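ABC transporter (Caldanaerobius, PDB 4G68) probably serves as the extracellular solute-binding component of an ABC importer, capturing xylan-derived sugars for uptake by a thermophilic bacterium. Local coordinates at residues 162-167 with 272-277. Sequence-based numbering, arbitrary orientation.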
ATOM      1  N   GLU C 162      -5.868   4.643  23.583  1.00 28.54           N
ATOM      2  CA  GLU C 162      -6.949   4.898  24.555  1.00 26.45           C
ATOM      3  C   GLU C 162      -7.659   3.588  24.879  1.00 29.62           C
ATOM      4  O   GLU C 162      -8.024   3.338  26.038  1.00 28.01           O
ATOM      5  CB  GLU C 162      -7.963   5.886  24.022  1.00 30.27           C
ATOM      6  CG  GLU C 162      -9.050   6.221  25.059  1.00 29.39           C
ATOM      7  CD  GLU C 162     -10.037   7.244  24.532  1.00 34.99           C
ATOM      8  OE1 GLU C 162      -9.849   8.443  24.839  1.00 36.04           O
ATOM      9  OE2 GLU C 162     -10.984   6.848  23.808  1.00 30.88           O
ATOM     10  N   LEU C 163      -7.829   2.739  23.862  1.00 26.97           N
ATOM     11  CA  LEU C 163      -8.559   1.477  24.065  1.00 27.79           C
ATOM     12  C   LEU C 163      -7.693   0.506  24.868  1.00 28.76           C
ATOM     13  O   LEU C 163      -8.209  -0.192  25.773  1.00 29.23           O
ATOM     14  CB  LEU C 163      -9.070   0.874  22.728  1.00 24.53           C
ATOM     15  CG  LEU C 163     -10.418   1.510  22.237  1.00 24.87           C
ATOM     16  CD1 LEU C 163     -10.856   1.101  20.844  1.00 22.31           C
ATOM     17  CD2 LEU C 163     -11.573   1.282  23.198  1.00 23.87           C
ATOM     18  N   PHE C 164      -6.398   0.476  24.550  1.00 26.53           N
ATOM     19  CA  PHE C 164      -5.451  -0.399  25.267  1.00 24.81           C
ATOM     20  C   PHE C 164      -5.410   0.025  26.767  1.00 26.50           C
ATOM     21  O   PHE C 164      -5.519  -0.846  27.669  1.00 24.65           O
ATOM     22  CB  PHE C 164      -4.044  -0.425  24.579  1.00 24.96           C
ATOM     23  CG  PHE C 164      -3.925  -1.431  23.457  1.00 24.50           C
ATOM     24  CD1 PHE C 164      -3.226  -2.635  23.638  1.00 24.24           C
ATOM     25  CD2 PHE C 164      -4.523  -1.201  22.220  1.00 25.22           C
ATOM     26  CE1 PHE C 164      -3.139  -3.589  22.616  1.00 25.39           C
ATOM     27  CE2 PHE C 164      -4.428  -2.133  21.191  1.00 27.02           C
ATOM     28  CZ  PHE C 164      -3.735  -3.334  21.381  1.00 28.32           C
ATOM     29  N   ASP C 165      -5.321   1.336  27.013  1.00 23.58           N
ATOM     30  CA  ASP C 165      -5.226   1.897  28.385  1.00 28.50           C
ATOM     31  C   ASP C 165      -6.506   1.577  29.177  1.00 29.93           C
ATOM     32  O   ASP C 165      -6.456   1.005  30.321  1.00 29.08           O
ATOM     33  CB  ASP C 165      -4.981   3.421  28.355  1.00 31.39           C
ATOM     34  CG  ASP C 165      -3.530   3.809  27.984  1.00 35.51           C
ATOM     35  OD1 ASP C 165      -2.677   2.922  27.730  1.00 38.80           O
ATOM     36  OD2 ASP C 165      -3.250   5.044  27.930  1.00 44.15           O
ATOM     37  N   LYS C 166      -7.662   1.897  28.569  1.00 28.53           N
ATOM     38  CA  LYS C 166      -8.976   1.614  29.176  1.00 26.81           C
ATOM     39  C   LYS C 166      -9.140   0.160  29.654  1.00 30.01           C
ATOM     40  O   LYS C 166      -9.759  -0.109  30.708  1.00 26.12           O
ATOM     41  CB  LYS C 166     -10.094   1.947  28.197  1.00 29.21           C
ATOM     42  CG  LYS C 166     -11.474   1.829  28.828  1.00 30.77           C
ATOM     43  CD  LYS C 166     -12.566   2.198  27.833  1.00 33.19           C
ATOM     44  CE  LYS C 166     -13.927   1.982  28.453  1.00 36.01           C
ATOM     45  NZ  LYS C 166     -15.011   2.009  27.416  1.00 38.76           N
ATOM     46  N   TYR C 167      -8.639  -0.788  28.858  1.00 27.14           N
ATOM     47  CA  TYR C 167      -8.715  -2.205  29.232  1.00 30.53           C
ATOM     48  C   TYR C 167      -7.455  -2.807  29.784  1.00 27.11           C
ATOM     49  O   TYR C 167      -7.401  -4.012  29.957  1.00 32.72           O
ATOM     50  CB  TYR C 167      -9.212  -3.022  28.061  1.00 30.67           C
ATOM     51  CG  TYR C 167     -10.581  -2.571  27.694  1.00 34.84           C
ATOM     52  CD1 TYR C 167     -11.688  -3.055  28.377  1.00 35.10           C
ATOM     53  CD2 TYR C 167     -10.767  -1.595  26.709  1.00 35.80           C
ATOM     54  CE1 TYR C 167     -12.966  -2.611  28.060  1.00 37.41           C
ATOM     55  CE2 TYR C 167     -12.034  -1.142  26.377  1.00 35.35           C
ATOM     56  CZ  TYR C 167     -13.137  -1.645  27.041  1.00 36.43           C
ATOM     57  OH  TYR C 167     -14.390  -1.180  26.676  1.00 32.83           O
ATOM     58  N   ALA C 272     -12.516  -0.100  17.124  1.00 27.47           N
ATOM     59  CA  ALA C 272     -11.637  -1.306  17.178  1.00 26.58           C
ATOM     60  C   ALA C 272     -10.318  -0.972  17.835  1.00 24.34           C
ATOM     61  O   ALA C 272      -9.836   0.183  17.683  1.00 21.45           O
ATOM     62  CB  ALA C 272     -11.401  -1.866  15.784  1.00 30.67           C
ATOM     63  N   ALA C 273      -9.758  -1.955  18.577  1.00 20.11           N
ATOM     64  CA  ALA C 273      -8.387  -1.829  19.216  1.00 22.61           C
ATOM     65  C   ALA C 273      -7.269  -1.518  18.214  1.00 23.70           C
ATOM     66  O   ALA C 273      -6.460  -0.594  18.483  1.00 21.82           O
ATOM     67  CB  ALA C 273      -8.015  -3.115  19.959  1.00 22.56           C
ATOM     68  N   MET C 274      -7.225  -2.318  17.107  1.00 19.25           N
ATOM     69  CA  MET C 274      -6.168  -2.357  16.098  1.00 16.70           C
ATOM     70  C   MET C 274      -6.644  -2.364  14.639  1.00 16.84           C
ATOM     71  O   MET C 274      -7.831  -2.542  14.348  1.00 15.44           O
ATOM     72  CB  MET C 274      -5.151  -3.543  16.315  1.00 19.66           C
ATOM     73  CG  MET C 274      -4.685  -3.783  17.760  1.00 19.36           C
ATOM     74  SD  MET C 274      -3.740  -5.300  18.090  1.00 14.18           S
ATOM     75  CE  MET C 274      -2.075  -4.835  17.635  1.00 23.05           C
ATOM     76  N   TYR C 275      -5.711  -1.970  13.748  1.00 18.47           N
ATOM     77  CA  TYR C 275      -5.865  -2.031  12.269  1.00 20.77           C
ATOM     78  C   TYR C 275      -4.509  -2.325  11.762  1.00 23.23           C
ATOM     79  O   TYR C 275      -3.513  -1.746  12.259  1.00 21.05           O
ATOM     80  CB  TYR C 275      -6.145  -0.701  11.767  1.00 20.08           C
ATOM     81  CG  TYR C 275      -6.419  -0.547  10.331  1.00 24.88           C
ATOM     82  CD1 TYR C 275      -7.739  -0.505   9.861  1.00 24.95           C
ATOM     83  CD2 TYR C 275      -5.366  -0.293   9.411  1.00 21.46           C
ATOM     84  CE1 TYR C 275      -8.007  -0.318   8.515  1.00 24.81           C
ATOM     85  CE2 TYR C 275      -5.649  -0.107   8.065  1.00 22.50           C
ATOM     86  CZ  TYR C 275      -6.956  -0.116   7.612  1.00 23.24           C
ATOM     87  OH  TYR C 275      -7.213   0.048   6.244  1.00 19.12           O
ATOM     88  N   PHE C 276      -4.455  -3.151  10.720  1.00 20.96           N
ATOM     89  CA  PHE C 276      -3.189  -3.366  10.108  1.00 19.90           C
ATOM     90  C   PHE C 276      -3.209  -3.125   8.601  1.00 20.93           C
ATOM     91  O   PHE C 276      -4.051  -3.609   7.888  1.00 17.79           O
ATOM     92  CB  PHE C 276      -2.680  -4.774  10.431  1.00 21.42           C
ATOM     93  CG  PHE C 276      -1.417  -5.101   9.737  1.00 21.77           C
ATOM     94  CD1 PHE C 276      -0.210  -4.644  10.238  1.00 21.93           C
ATOM     95  CD2 PHE C 276      -1.429  -5.829   8.543  1.00 22.49           C
ATOM     96  CE1 PHE C 276       0.976  -4.880   9.578  1.00 18.49           C
ATOM     97  CE2 PHE C 276      -0.240  -6.048   7.866  1.00 19.55           C
ATOM     98  CZ  PHE C 276       0.940  -5.599   8.386  1.00 21.35           C
ATOM     99  N   GLY C 277      -2.268  -2.339   8.119  1.00 16.06           N
ATOM    100  CA  GLY C 277      -2.328  -2.178   6.705  1.00 20.40           C
ATOM    101  C   GLY C 277      -1.233  -1.308   6.237  1.00 17.21           C
ATOM    102  O   GLY C 277      -0.123  -1.313   6.809  1.00 19.76           O
TER
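F164 meets M274 with the edge of its ring: F164 CZ lies 3.8 Å from M274 CG. The sulfur, M274 SD, sits 5.2 Å from the centroid of the F164 ring and 88° off the ring normal. That angle identifies an edge-on Met-aromatic contact, and the two side chains cross at about a right angle. The F164 ring reaches segment 272-277 because CG is anti to the carbonyl carbon (chi1 -85°), which brings its far end nearer than its CB direction alone would suggest. A273 meets the same rim, its O in the plane of the F164 ring and 3.7 Å from F164 CE2; A273 CB lies 3.9 Å from F164 CE2. One helix position earlier, L163 points toward segment 272-277 and sets CD1 3.4 Å from the A272 carbonyl O. No hydrogen bond joins the segments; the contact rests on apolar packing and the Met-aromatic approach. F185 of helix 175-187 also meets the F164 ring edge-to-face. With an alanine here, the ring would be gone, probably opening a gap beside M274 CG and A273 CB. Short helix 161-166, directly following strand 144-160, thus packs on residues leading into antiparallel neighbour 274-278, within the periplasmic-binding-protein fold of this family.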